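Local coordinates for protein metallophosphoesterase (PDB 4J6O) that probably removes 2',3'-phosphate ends as the manganese-dependent phosphatase domain of a bacterial Pnkp RNA repair enzyme with a calcineurin-like fold, at residues L31-Y36 with V244-L249; G35-E40 with T53-R58; W194-R199 with L215-T220. All coordinates share one frame; numbering follows the deposited sequence. Where two conformers were deposited one is given.

Contact 1. Residues L31-Y36 with V244-L249; sequences LEKLGY and VDVKAL
Lys33, on the last turn of helix 24-33, reaches across to the edge strand 242-247 with an extended chain. CB heads for the strand; with CG anti to the backbone N (chi1 -175°) the chain runs outward, sliding past Val244 in the opposite direction to that side chain. CG, CD and CE all brush the Val244 methyl CG1, CE at 3.8 Å. At the tip, NZ gives a hydrogen bond of 2.8 Å to the carbonyl O of Asp245, met nearly along the C=O axis at a C=O...N angle of 165°. A water joins the same spot: it accepts from the Asp245 backbone N at 3.0 Å and, weakly, from Lys33 NZ. The next residue, Leu34, puts its CD2 branch 3.8 Å from CB of Val244, and strand 232-238 meets Leu34 through Ala235 and Arg237. The helix ends here in a Schellman motif at Gly35. Strand 242-247 is an outer strand of its five-stranded sheet, and the lysine bonds its backbone, not the Asp245 carboxylate. The helix end therefore meets the strand through lysine methylenes and a leucine methyl on Val244, with the ammonium group probably helping to polarise the Asp245 carbonyl.

Contact 2. Residues G35-E40 with T53-R58; sequences GYLIEE and THPEGR
A two-stranded antiparallel sheet, 37-40 against 50-53, begins here with Leu37 and Thr53 as a hydrogen-bonded pair, followed by a type I turn from His54 to Gly57. Leu37 N gives to Thr53 O at 2.8 Å, and Thr53 N returns a bond of 3.0 Å to Leu37 O. On the face these two residues share, CB of Leu37 lies 3.6 Å from Thr53 OG1, and its CD1 packs 4.1 Å from CD of Pro55. Beyond the pair, His54 turns its ring edge into the face of Tyr36 in a T-shaped stack, the planes 70° apart and the centroids 4.6 Å. CD2 is the atom that sits over the centre of the Tyr36 ring. His54 CG is anti to its backbone N (chi1 -162°), which lays the ring over Tyr36 and against the Gly35 peptide, whose O lies over one imidazole face. Both imidazole nitrogens are used: ND1 accepts from Glu56 N at 3.0 Å, nearly in the ring plane, and NE2 binds Leu34 O. At the far end of the tyrosine, OH lies 3.4 Å from CB of Arg58. That hydroxyl bonds Asp15, which also pairs with Arg58 NE, and Arg58 NH2 pairs with Glu240. With ND1 an acceptor and NE2 bound to a carbonyl, the histidine is probably neutral with its proton on NE2, its ring rotation held by bonds at both nitrogens.

Contact 3. Residues W194-R199 with L215-T220; sequences WASDYR and LKVNNT
Two first torsions bring Tyr198 and Thr220 together: Tyr198 carries CG anti to its backbone N (chi1 -176°), and in Thr220 a chi1 of 75° leaves CG2 beside its own backbone N, where it meets the rings of Tyr198 and Trp194. That methyl packs 3.4 Å from CD2 of Tyr198 and 3.7 Å from CH2 of Trp194. OG1 of Thr220 donates to Val217 O at 2.6 Å; together with the backbone bond from Val217 N to Thr220 O, this closes the hairpin turn. Asn218 is modelled in two conformers, so its bonds are less certain. In one of them the amide ND2 gives a hydrogen bond of 2.7 Å to Ala195 O, lying in that carbonyl's plane, and a weak one to Ser196 O. Tyr198 N also donates to Ala195 O, which in that conformer would have two donors. Arg199 bends back over the same turn, Ala195-Tyr198: its NH1 bonds Ser196 O at 2.7 Å, almost straight (174°), and Tyr198 O as well. The turn thus rests on the 215-222 hairpin at the margin of the six-stranded sheet, with Trp194 also meeting Phe173 of helix 168-176 and Tyr206 of strand 203-206.

From the N terminus, the last turn of helix 24-33 opens contact 1, and contact 2 opens from its overlapping end at Gly35. Contact 2 closes first, a short loop in which strand 37-40 returns through 50-53 before the chain enters strand 59-62. Much later contact 3 closes another short loop, between the segment before strand 203-206 and the hairpin after it. Contact 1 closes last, with 207 residues between its segments; contact 3 is nested inside it. Contacts 1 and 2 touch, sharing Gly35 and Tyr36, and link the five-stranded sheet to the small hairpin; contact 3 stands apart on the six-stranded sheet, its centre about 26 Å from that of contact 1.

Contact 1. Residues L31-Y36 with V244-L249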
ATOM      1  N   LEU A  31       6.122 -12.661   2.767  1.00 21.11           N
ATOM      2  CA  LEU A  31       5.100 -13.289   3.627  1.00 21.58           C
ATOM      3  C   LEU A  31       5.627 -14.591   4.229  1.00 23.51           C
ATOM      4  O   LEU A  31       5.443 -14.858   5.431  1.00 25.52           O
ATOM      5  CB  LEU A  31       3.822 -13.516   2.822  1.00 23.53           C
ATOM      6  CG  LEU A  31       2.973 -12.266   2.446  1.00 23.71           C
ATOM      7  CD1 LEU A  31       1.887 -12.571   1.432  1.00 25.52           C
ATOM      8  CD2 LEU A  31       2.390 -11.591   3.686  1.00 23.29           C
ATOM      9  N   GLU A  32       6.298 -15.392   3.411  1.00 26.00           N
ATOM     10  CA  GLU A  32       6.790 -16.686   3.922  1.00 26.00           C
ATOM     11  C   GLU A  32       7.844 -16.456   4.984  1.00 22.75           C
ATOM     12  O   GLU A  32       7.886 -17.146   6.016  1.00 29.11           O
ATOM     13  CB  GLU A  32       7.270 -17.572   2.775  1.00 27.32           C
ATOM     14  CG  GLU A  32       6.089 -18.035   1.948  1.00 29.02           C
ATOM     15  CD  GLU A  32       6.428 -18.807   0.698  1.00 32.82           C
ATOM     16  OE1 GLU A  32       7.509 -18.619   0.116  1.00 41.46           O
ATOM     17  OE2 GLU A  32       5.578 -19.597   0.290  1.00 40.85           O
ATOM     18  N   LYS A  33       8.687 -15.452   4.759  1.00 23.94           N
ATOM     19  CA  LYS A  33       9.730 -15.134   5.727  1.00 26.46           C
ATOM     20  C   LYS A  33       9.116 -14.671   7.035  1.00 29.93           C
ATOM     21  O   LYS A  33       9.675 -14.892   8.106  1.00 31.56           O
ATOM     22  CB  LYS A  33      10.612 -14.032   5.144  1.00 30.79           C
ATOM     23  CG  LYS A  33      11.816 -13.663   5.957  1.00 33.60           C
ATOM     24  CD  LYS A  33      12.671 -12.701   5.098  1.00 27.60           C
ATOM     25  CE  LYS A  33      13.912 -12.207   5.795  1.00 31.57           C
ATOM     26  NZ  LYS A  33      14.841 -11.615   4.815  1.00 32.11           N
ATOM     27  N   LEU A  34       7.952 -14.048   6.952  1.00 24.55           N
ATOM     28  CA  LEU A  34       7.244 -13.606   8.158  1.00 24.82           C
ATOM     29  C   LEU A  34       6.449 -14.708   8.840  1.00 27.12           C
ATOM     30  O   LEU A  34       5.736 -14.443   9.808  1.00 29.16           O
ATOM     31  CB  LEU A  34       6.303 -12.437   7.834  1.00 27.00           C
ATOM     32  CG  LEU A  34       6.986 -11.147   7.359  1.00 23.80           C
ATOM     33  CD1 LEU A  34       5.973 -10.290   6.550  1.00 21.96           C
ATOM     34  CD2 LEU A  34       7.606 -10.334   8.496  1.00 25.77           C
ATOM     35  N   GLY A  35       6.521 -15.917   8.291  1.00 25.53           N
ATOM     36  CA  GLY A  35       5.808 -17.026   8.877  1.00 28.17           C
ATOM     37  C   GLY A  35       4.411 -17.325   8.358  1.00 30.23           C
ATOM     38  O   GLY A  35       3.753 -18.264   8.838  1.00 34.57           O
ATOM     39  N   TYR A  36       3.950 -16.557   7.368  1.00 32.42           N
ATOM     40  CA  TYR A  36       2.679 -16.867   6.731  1.00 27.51           C
ATOM     41  C   TYR A  36       2.835 -18.085   5.862  1.00 31.15           C
ATOM     42  O   TYR A  36       3.908 -18.366   5.349  1.00 33.46           O
ATOM     43  CB  TYR A  36       2.107 -15.683   5.902  1.00 26.08           C
ATOM     44  CG  TYR A  36       1.802 -14.492   6.782  1.00 27.65           C
ATOM     45  CD1 TYR A  36       2.805 -13.588   7.114  1.00 26.97           C
ATOM     46  CD2 TYR A  36       0.524 -14.297   7.305  1.00 25.84           C
ATOM     47  CE1 TYR A  36       2.552 -12.544   7.965  1.00 23.68           C
ATOM     48  CE2 TYR A  36       0.255 -13.236   8.132  1.00 28.37           C
ATOM     49  CZ  TYR A  36       1.282 -12.367   8.452  1.00 22.31           C
ATOM     50  OH  TYR A  36       1.020 -11.323   9.317  1.00 26.91           O
ATOM     51  N   VAL A 244      11.690  -6.272   8.506  1.00 29.72           N
ATOM     52  CA  VAL A 244      11.984  -7.513   7.764  1.00 28.70           C
ATOM     53  C   VAL A 244      11.874  -7.184   6.286  1.00 23.23           C
ATOM     54  O   VAL A 244      10.940  -6.491   5.888  1.00 26.58           O
ATOM     55  CB  VAL A 244      11.003  -8.640   8.094  1.00 26.89           C
ATOM     56  CG1 VAL A 244      11.270  -9.897   7.246  1.00 30.39           C
ATOM     57  CG2 VAL A 244      11.109  -8.980   9.611  1.00 30.10           C
ATOM     58  N   ASP A 245      12.827  -7.613   5.485  1.00 26.37           N
ATOM     59  CA  ASP A 245      12.765  -7.257   4.053  1.00 25.53           C
ATOM     60  C   ASP A 245      13.257  -8.359   3.136  1.00 28.10           C
ATOM     61  O   ASP A 245      13.934  -9.293   3.562  1.00 28.01           O
ATOM     62  CB  ASP A 245      13.430  -5.897   3.777  1.00 28.24           C
ATOM     63  CG  ASP A 245      14.899  -5.839   4.182  1.00 38.01           C
ATOM     64  OD1 ASP A 245      15.628  -6.810   3.893  1.00 35.55           O
ATOM     65  OD2 ASP A 245      15.326  -4.791   4.736  1.00 33.84           O
ATOM     66  N   VAL A 246      12.825  -8.277   1.879  1.00 24.20           N
ATOM     67  CA  VAL A 246      13.295  -9.183   0.837  0.65 27.76           C
ATOM     68  C   VAL A 246      13.823  -8.332  -0.309  1.00 23.13           C
ATOM     69  O   VAL A 246      13.145  -7.436  -0.798  1.00 25.75           O
ATOM     70  CB  VAL A 246      12.165 -10.023   0.271  0.65 26.03           C
ATOM     71  CG1 VAL A 246      12.612 -10.751  -0.970  0.65 27.61           C
ATOM     72  CG2 VAL A 246      11.673 -11.038   1.333  0.65 28.41           C
ATOM     73  N   LYS A 247      15.019  -8.631  -0.764  1.00 25.53           N
ATOM     74  CA  LYS A 247      15.591  -7.885  -1.882  0.55 23.16           C
ATOM     75  C   LYS A 247      14.862  -8.226  -3.174  1.00 30.41           C
ATOM     76  O   LYS A 247      14.475  -9.358  -3.414  1.00 29.01           O
ATOM     77  CB  LYS A 247      17.081  -8.263  -2.041  0.55 29.80           C
ATOM     78  CG  LYS A 247      17.882  -7.258  -2.845  0.55 29.23           C
ATOM     79  CD  LYS A 247      18.046  -5.964  -2.058  0.55 44.05           C
ATOM     80  CE  LYS A 247      18.824  -4.945  -2.857  0.55 53.17           C
ATOM     81  NZ  LYS A 247      18.099  -4.692  -4.110  0.55 32.23           N
ATOM     82  N   ALA A 248      14.662  -7.227  -4.037  1.00 26.39           N
ATOM     83  CA  ALA A 248      14.090  -7.526  -5.337  1.00 26.36           C
ATOM     84  C   ALA A 248      14.956  -8.502  -6.103  1.00 29.67           C
ATOM     85  O   ALA A 248      16.181  -8.356  -6.095  1.00 29.90           O
ATOM     86  CB  ALA A 248      13.974  -6.210  -6.170  1.00 28.44           C
ATOM     87  N   LEU A 249      14.317  -9.373  -6.875  1.00 26.91           N
ATOM     88  CA  LEU A 249      15.014 -10.400  -7.647  1.00 30.74           C
ATOM     89  C   LEU A 249      15.677  -9.829  -8.888  1.00 37.71           C
ATOM     90  O   LEU A 249      16.687 -10.342  -9.371  1.00 37.78           O
ATOM     91  CB  LEU A 249      14.014 -11.484  -8.049  1.00 29.31           C
ATOM     92  CG  LEU A 249      13.393 -12.284  -6.911  1.00 39.50           C
ATOM     93  CD1 LEU A 249      12.284 -13.186  -7.447  1.00 50.11           C
ATOM     94  CD2 LEU A 249      14.434 -13.107  -6.170  1.00 49.89           C
TER
HETATM   95  O   HOH W   1      15.012  -9.151   6.874  1.00 29.57           O

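Contact 2. Residues G35-E40 with T53-R58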
ATOM      1  N   GLY A  35       6.521 -15.917   8.291  1.00 25.53           N
ATOM      2  CA  GLY A  35       5.808 -17.026   8.877  1.00 28.17           C
ATOM      3  C   GLY A  35       4.411 -17.325   8.358  1.00 30.23           C
ATOM      4  O   GLY A  35       3.753 -18.264   8.838  1.00 34.57           O
ATOM      5  N   TYR A  36       3.950 -16.557   7.368  1.00 32.42           N
ATOM      6  CA  TYR A  36       2.679 -16.867   6.731  1.00 27.51           C
ATOM      7  C   TYR A  36       2.835 -18.085   5.862  1.00 31.15           C
ATOM      8  O   TYR A  36       3.908 -18.366   5.349  1.00 33.46           O
ATOM      9  CB  TYR A  36       2.107 -15.683   5.902  1.00 26.08           C
ATOM     10  CG  TYR A  36       1.802 -14.492   6.782  1.00 27.65           C
ATOM     11  CD1 TYR A  36       2.805 -13.588   7.114  1.00 26.97           C
ATOM     12  CD2 TYR A  36       0.524 -14.297   7.305  1.00 25.84           C
ATOM     13  CE1 TYR A  36       2.552 -12.544   7.965  1.00 23.68           C
ATOM     14  CE2 TYR A  36       0.255 -13.236   8.132  1.00 28.37           C
ATOM     15  CZ  TYR A  36       1.282 -12.367   8.452  1.00 22.31           C
ATOM     16  OH  TYR A  36       1.020 -11.323   9.317  1.00 26.91           O
ATOM     17  N   LEU A  37       1.724 -18.790   5.690  1.00 37.58           N
ATOM     18  CA  LEU A  37       1.653 -20.005   4.913  1.00 31.79           C
ATOM     19  C   LEU A  37       0.708 -19.711   3.773  1.00 33.74           C
ATOM     20  O   LEU A  37      -0.438 -19.306   3.995  1.00 34.92           O
ATOM     21  CB  LEU A  37       1.034 -21.086   5.790  1.00 38.66           C
ATOM     22  CG  LEU A  37       1.841 -21.246   7.071  1.00 38.30           C
ATOM     23  CD1 LEU A  37       1.023 -22.001   8.084  1.00 67.51           C
ATOM     24  CD2 LEU A  37       3.141 -21.974   6.740  1.00 47.89           C
ATOM     25  N   ILE A  38       1.195 -19.883   2.549  1.00 38.01           N
ATOM     26  CA  ILE A  38       0.390 -19.574   1.378  1.00 32.93           C
ATOM     27  C   ILE A  38       0.058 -20.854   0.657  1.00 44.78           C
ATOM     28  O   ILE A  38       0.935 -21.629   0.259  1.00 43.53           O
ATOM     29  CB  ILE A  38       1.134 -18.627   0.410  1.00 30.36           C
ATOM     30  CG1 ILE A  38       1.480 -17.325   1.087  1.00 29.25           C
ATOM     31  CG2 ILE A  38       0.296 -18.376  -0.854  1.00 34.11           C
ATOM     32  CD1 ILE A  38       2.485 -16.609   0.305  1.00 35.72           C
ATOM     33  N   GLU A  39      -1.231 -21.097   0.533  1.00 37.33           N
ATOM     34  CA  GLU A  39      -1.716 -22.286  -0.118  1.00 41.25           C
ATOM     35  C   GLU A  39      -2.219 -21.854  -1.466  1.00 74.30           C
ATOM     36  O   GLU A  39      -2.979 -20.887  -1.583  1.00 42.30           O
ATOM     37  CB  GLU A  39      -2.845 -22.911   0.701  1.00 39.98           C
ATOM     38  CG  GLU A  39      -3.496 -24.115   0.029  1.00 85.05           C
ATOM     39  CD  GLU A  39      -4.752 -24.639   0.767  1.00 85.09           C
ATOM     40  OE1 GLU A  39      -5.317 -23.911   1.631  1.00 44.20           O
ATOM     41  OE2 GLU A  39      -5.176 -25.776   0.463  1.00108.23           O
ATOM     42  N   GLU A  40      -1.726 -22.523  -2.499  1.00 51.14           N
ATOM     43  CA  GLU A  40      -2.328 -22.388  -3.806  1.00 45.48           C
ATOM     44  C   GLU A  40      -3.498 -23.355  -3.757  1.00 52.17           C
ATOM     45  O   GLU A  40      -3.309 -24.564  -3.677  1.00 55.66           O
ATOM     46  CB  GLU A  40      -1.351 -22.756  -4.935  1.00 54.57           C
ATOM     47  CG  GLU A  40      -0.686 -21.577  -5.629  1.00 67.80           C
ATOM     48  CD  GLU A  40       0.050 -22.010  -6.891  1.00 78.97           C
ATOM     49  OE1 GLU A  40      -0.326 -21.544  -7.994  1.00 84.17           O
ATOM     50  OE2 GLU A  40       0.993 -22.833  -6.776  1.00 94.20           O
ATOM     51  N   THR A  53      -2.435 -18.115   5.849  1.00 34.70           N
ATOM     52  CA  THR A  53      -2.663 -18.224   7.287  1.00 29.39           C
ATOM     53  C   THR A  53      -1.381 -17.938   8.049  1.00 36.54           C
ATOM     54  O   THR A  53      -0.302 -17.865   7.458  1.00 31.32           O
ATOM     55  CB  THR A  53      -3.206 -19.622   7.649  1.00 34.87           C
ATOM     56  OG1 THR A  53      -2.287 -20.627   7.207  1.00 38.13           O
ATOM     57  CG2 THR A  53      -4.557 -19.823   6.970  1.00 38.38           C
ATOM     58  N   HIS A  54      -1.523 -17.731   9.357  1.00 33.84           N
ATOM     59  CA  HIS A  54      -0.380 -17.551  10.246  1.00 30.55           C
ATOM     60  C   HIS A  54      -0.661 -18.267  11.585  1.00 33.20           C
ATOM     61  O   HIS A  54      -1.660 -17.989  12.254  1.00 40.34           O
ATOM     62  CB  HIS A  54      -0.065 -16.053  10.458  1.00 30.89           C
ATOM     63  CG  HIS A  54       1.322 -15.822  10.987  1.00 39.28           C
ATOM     64  ND1 HIS A  54       1.682 -16.133  12.279  1.00 31.22           N
ATOM     65  CD2 HIS A  54       2.438 -15.333  10.390  1.00 30.86           C
ATOM     66  CE1 HIS A  54       2.969 -15.868  12.458  1.00 29.03           C
ATOM     67  NE2 HIS A  54       3.453 -15.378  11.323  1.00 34.44           N
ATOM     68  N   PRO A  55       0.258 -19.127  11.982  1.00 38.00           N
ATOM     69  CA  PRO A  55       0.040 -19.919  13.203  1.00 41.46           C
ATOM     70  C   PRO A  55       0.024 -19.092  14.480  1.00 44.50           C
ATOM     71  O   PRO A  55      -0.574 -19.529  15.460  1.00 42.29           O
ATOM     72  CB  PRO A  55       1.216 -20.905  13.206  1.00 45.43           C
ATOM     73  CG  PRO A  55       2.217 -20.357  12.257  1.00 39.86           C
ATOM     74  CD  PRO A  55       1.480 -19.491  11.263  1.00 32.90           C
ATOM     75  N   GLU A  56       0.657 -17.925  14.477  1.00 38.88           N
ATOM     76  CA  GLU A  56       0.622 -17.049  15.645  1.00 34.35           C
ATOM     77  C   GLU A  56      -0.525 -16.018  15.567  1.00 43.39           C
ATOM     78  O   GLU A  56      -0.612 -15.106  16.400  1.00 41.20           O
ATOM     79  CB  GLU A  56       1.969 -16.360  15.831  1.00 42.63           C
ATOM     80  CG  GLU A  56       3.153 -17.319  15.951  1.00 38.95           C
ATOM     81  CD  GLU A  56       4.492 -16.573  15.964  1.00 83.29           C
ATOM     82  OE1 GLU A  56       4.536 -15.362  15.609  1.00 50.71           O
ATOM     83  OE2 GLU A  56       5.505 -17.197  16.347  1.00 67.89           O
ATOM     84  N   GLY A  57      -1.388 -16.159  14.564  1.00 39.97           N
ATOM     85  CA  GLY A  57      -2.516 -15.266  14.404  1.00 34.35           C
ATOM     86  C   GLY A  57      -2.176 -13.810  14.031  1.00 54.23           C
ATOM     87  O   GLY A  57      -2.940 -12.869  14.321  1.00 37.16           O
ATOM     88  N   ARG A  58      -1.020 -13.611  13.410  1.00 33.95           N
ATOM     89  CA  ARG A  58      -0.618 -12.272  12.955  1.00 36.43           C
ATOM     90  C   ARG A  58      -1.458 -11.880  11.760  1.00 30.53           C
ATOM     91  O   ARG A  58      -1.992 -12.743  11.073  1.00 30.15           O
ATOM     92  CB  ARG A  58       0.869 -12.253  12.592  1.00 30.28           C
ATOM     93  CG  ARG A  58       1.748 -12.649  13.765  1.00 29.15           C
ATOM     94  CD  ARG A  58       3.218 -12.408  13.443  1.00 30.61           C
ATOM     95  NE  ARG A  58       3.555 -10.976  13.374  1.00 27.70           N
ATOM     96  CZ  ARG A  58       4.012 -10.225  14.381  1.00 31.81           C
ATOM     97  NH1 ARG A  58       4.319  -8.949  14.126  1.00 27.91           N
ATOM     98  NH2 ARG A  58       4.224 -10.763  15.619  1.00 30.57           N
TER
HETATM   99  O   HOH W   2      -2.667 -21.460   3.924  1.00 36.34           O

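Contact 3. Residues W194-R199 with L215-T220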
ATOM      1  N   TRP A 194       5.283  16.623   6.024  1.00 31.06           N
ATOM      2  CA  TRP A 194       4.443  16.594   7.194  1.00 27.13           C
ATOM      3  C   TRP A 194       5.127  15.814   8.322  1.00 28.52           C
ATOM      4  O   TRP A 194       4.892  16.068   9.515  1.00 33.54           O
ATOM      5  CB  TRP A 194       3.110  15.960   6.810  1.00 27.43           C
ATOM      6  CG  TRP A 194       3.232  14.473   6.538  1.00 25.19           C
ATOM      7  CD1 TRP A 194       3.521  13.884   5.344  1.00 28.10           C
ATOM      8  CD2 TRP A 194       3.134  13.397   7.499  1.00 24.42           C
ATOM      9  NE1 TRP A 194       3.598  12.534   5.488  1.00 29.91           N
ATOM     10  CE2 TRP A 194       3.357  12.194   6.792  1.00 30.10           C
ATOM     11  CE3 TRP A 194       2.885  13.342   8.869  1.00 28.39           C
ATOM     12  CZ2 TRP A 194       3.369  10.924   7.416  1.00 26.66           C
ATOM     13  CZ3 TRP A 194       2.894  12.064   9.503  1.00 23.83           C
ATOM     14  CH2 TRP A 194       3.103  10.886   8.768  1.00 27.16           C
ATOM     15  N   ALA A 195       5.952  14.837   7.949  1.00 28.11           N
ATOM     16  CA  ALA A 195       6.523  13.978   8.994  1.00 29.46           C
ATOM     17  C   ALA A 195       7.485  14.766   9.900  1.00 40.33           C
ATOM     18  O   ALA A 195       7.585  14.510  11.104  1.00 32.05           O
ATOM     19  CB  ALA A 195       7.216  12.755   8.379  1.00 28.63           C
ATOM     20  N   SER A 196       8.175  15.745   9.331  1.00 34.67           N
ATOM     21  CA  SER A 196       9.036  16.589  10.164  1.00 41.25           C
ATOM     22  C   SER A 196       8.286  17.374  11.228  1.00 45.22           C
ATOM     23  O   SER A 196       8.810  17.599  12.322  1.00 45.92           O
ATOM     24  CB  SER A 196       9.903  17.506   9.325  1.00 45.58           C
ATOM     25  OG  SER A 196      10.891  16.717   8.699  1.00 47.78           O
ATOM     26  N   ASP A 197       7.055  17.768  10.924  1.00 38.19           N
ATOM     27  CA  ASP A 197       6.295  18.573  11.850  1.00 39.58           C
ATOM     28  C   ASP A 197       5.399  17.726  12.726  1.00 37.18           C
ATOM     29  O   ASP A 197       4.651  18.268  13.532  1.00 46.63           O
ATOM     30  CB  ASP A 197       5.423  19.567  11.086  1.00 37.85           C
ATOM     31  CG  ASP A 197       6.230  20.668  10.413  1.00 62.85           C
ATOM     32  OD1 ASP A 197       7.382  20.933  10.840  1.00 49.21           O
ATOM     33  OD2 ASP A 197       5.697  21.263   9.446  1.00 52.92           O
ATOM     34  N   TYR A 198       5.456  16.402  12.561  1.00 38.58           N
ATOM     35  CA  TYR A 198       4.562  15.498  13.284  1.00 32.54           C
ATOM     36  C   TYR A 198       4.949  15.309  14.766  1.00 38.53           C
ATOM     37  O   TYR A 198       6.106  15.016  15.109  1.00 37.39           O
ATOM     38  CB  TYR A 198       4.505  14.129  12.571  1.00 30.32           C
ATOM     39  CG  TYR A 198       3.526  13.154  13.181  1.00 32.68           C
ATOM     40  CD1 TYR A 198       2.167  13.273  12.937  1.00 29.63           C
ATOM     41  CD2 TYR A 198       3.962  12.102  13.989  1.00 27.95           C
ATOM     42  CE1 TYR A 198       1.238  12.391  13.487  1.00 31.74           C
ATOM     43  CE2 TYR A 198       3.057  11.197  14.521  1.00 31.48           C
ATOM     44  CZ  TYR A 198       1.701  11.336  14.274  1.00 28.00           C
ATOM     45  OH  TYR A 198       0.753  10.469  14.800  1.00 30.04           O
ATOM     46  N   ARG A 199       3.950  15.487  15.625  1.00 42.25           N
ATOM     47  CA  ARG A 199       4.133  15.365  17.064  1.00 39.79           C
ATOM     48  C   ARG A 199       2.967  14.566  17.644  1.00 41.20           C
ATOM     49  O   ARG A 199       2.634  14.682  18.814  1.00 48.61           O
ATOM     50  CB  ARG A 199       4.200  16.760  17.711  1.00 42.05           C
ATOM     51  CG  ARG A 199       5.356  17.633  17.240  1.00 44.99           C
ATOM     52  CD  ARG A 199       6.695  16.936  17.468  1.00 50.11           C
ATOM     53  NE  ARG A 199       7.850  17.771  17.137  1.00 65.22           N
ATOM     54  CZ  ARG A 199       8.376  17.917  15.920  1.00 80.33           C
ATOM     55  NH1 ARG A 199       7.851  17.300  14.864  1.00 42.26           N
ATOM     56  NH2 ARG A 199       9.434  18.699  15.755  1.00 54.38           N
ATOM     57  N   LEU A 215      12.650   5.175   6.346  1.00 31.10           N
ATOM     58  CA  LEU A 215      12.872   6.541   6.827  1.00 27.54           C
ATOM     59  C   LEU A 215      12.030   6.840   8.070  1.00 33.75           C
ATOM     60  O   LEU A 215      10.801   7.090   7.972  1.00 33.64           O
ATOM     61  CB  LEU A 215      12.558   7.550   5.718  1.00 34.14           C
ATOM     62  CG  LEU A 215      12.676   9.018   6.090  1.00 38.74           C
ATOM     63  CD1 LEU A 215      14.098   9.254   6.596  1.00 47.44           C
ATOM     64  CD2 LEU A 215      12.405   9.847   4.854  1.00 45.76           C
ATOM     65  N   LYS A 216      12.709   6.831   9.226  1.00 36.43           N
ATOM     66  CA  LYS A 216      12.070   7.032  10.524  0.53 39.07           C
ATOM     67  C   LYS A 216      12.247   8.487  10.916  1.00 40.43           C
ATOM     68  O   LYS A 216      13.354   8.969  10.997  1.00 43.49           O
ATOM     69  CB  LYS A 216      12.709   6.164  11.608  0.53 30.77           C
ATOM     70  CG  LYS A 216      12.917   4.717  11.240  0.53 40.89           C
ATOM     71  CD  LYS A 216      13.345   3.868  12.465  0.53 39.20           C
ATOM     72  CE  LYS A 216      14.251   2.723  12.065  0.53 50.64           C
ATOM     73  NZ  LYS A 216      13.641   1.377  12.241  0.53 60.29           N
ATOM     74  N   VAL A 217      11.152   9.184  11.158  1.00 35.30           N
ATOM     75  CA  VAL A 217      11.183  10.610  11.494  1.00 40.91           C
ATOM     76  C   VAL A 217      10.081  10.869  12.525  1.00 44.80           C
ATOM     77  O   VAL A 217       8.907  10.729  12.197  1.00 37.90           O
ATOM     78  CB  VAL A 217      10.879  11.484  10.243  1.00 43.13           C
ATOM     79  CG1 VAL A 217      10.765  12.947  10.600  1.00 47.32           C
ATOM     80  CG2 VAL A 217      11.924  11.274   9.143  1.00 43.01           C
ATOM     81  N   ASN A 218      10.496  11.273  13.729  0.53 37.50           N
ATOM     82  CA  ASN A 218       9.579  11.427  14.847  0.53 34.47           C
ATOM     83  C   ASN A 218       8.836  10.111  14.949  0.53 47.57           C
ATOM     84  O   ASN A 218       9.401   9.064  14.663  0.53 30.95           O
ATOM     85  CB  ASN A 218       8.626  12.598  14.611  0.53 30.14           C
ATOM     86  CG  ASN A 218       9.369  13.919  14.433  0.53 29.53           C
ATOM     87  OD1 ASN A 218      10.221  14.280  15.242  0.53 42.05           O
ATOM     88  ND2 ASN A 218       9.061  14.630  13.355  0.53 42.34           N
ATOM     89  N   ASN A 219       7.560  10.151  15.301  0.53 32.66           N
ATOM     90  CA  ASN A 219       6.832   8.918  15.469  0.53 30.94           C
ATOM     91  C   ASN A 219       6.308   8.434  14.119  0.53 25.48           C
ATOM     92  O   ASN A 219       5.126   8.130  14.019  0.53 35.73           O
ATOM     93  CB  ASN A 219       5.649   9.146  16.412  0.53 30.70           C
ATOM     94  CG  ASN A 219       5.244   7.891  17.176  0.53 40.84           C
ATOM     95  OD1 ASN A 219       5.986   6.920  17.244  0.53 43.00           O
ATOM     96  ND2 ASN A 219       4.062   7.928  17.775  0.53 55.09           N
ATOM     97  N   THR A 220       7.155   8.384  13.082  1.00 25.41           N
ATOM     98  CA  THR A 220       6.640   7.984  11.762  1.00 22.95           C
ATOM     99  C   THR A 220       7.681   7.173  11.065  1.00 24.18           C
ATOM    100  O   THR A 220       8.859   7.382  11.300  1.00 27.11           O
ATOM    101  CB  THR A 220       6.260   9.195  10.799  1.00 26.05           C
ATOM    102  OG1 THR A 220       7.432   9.813  10.256  1.00 26.64           O
ATOM    103  CG2 THR A 220       5.441  10.269  11.540  1.00 25.99           C
TER
HETATM  104  O   HOH W   3       5.961  12.321  16.970  1.00 45.77           O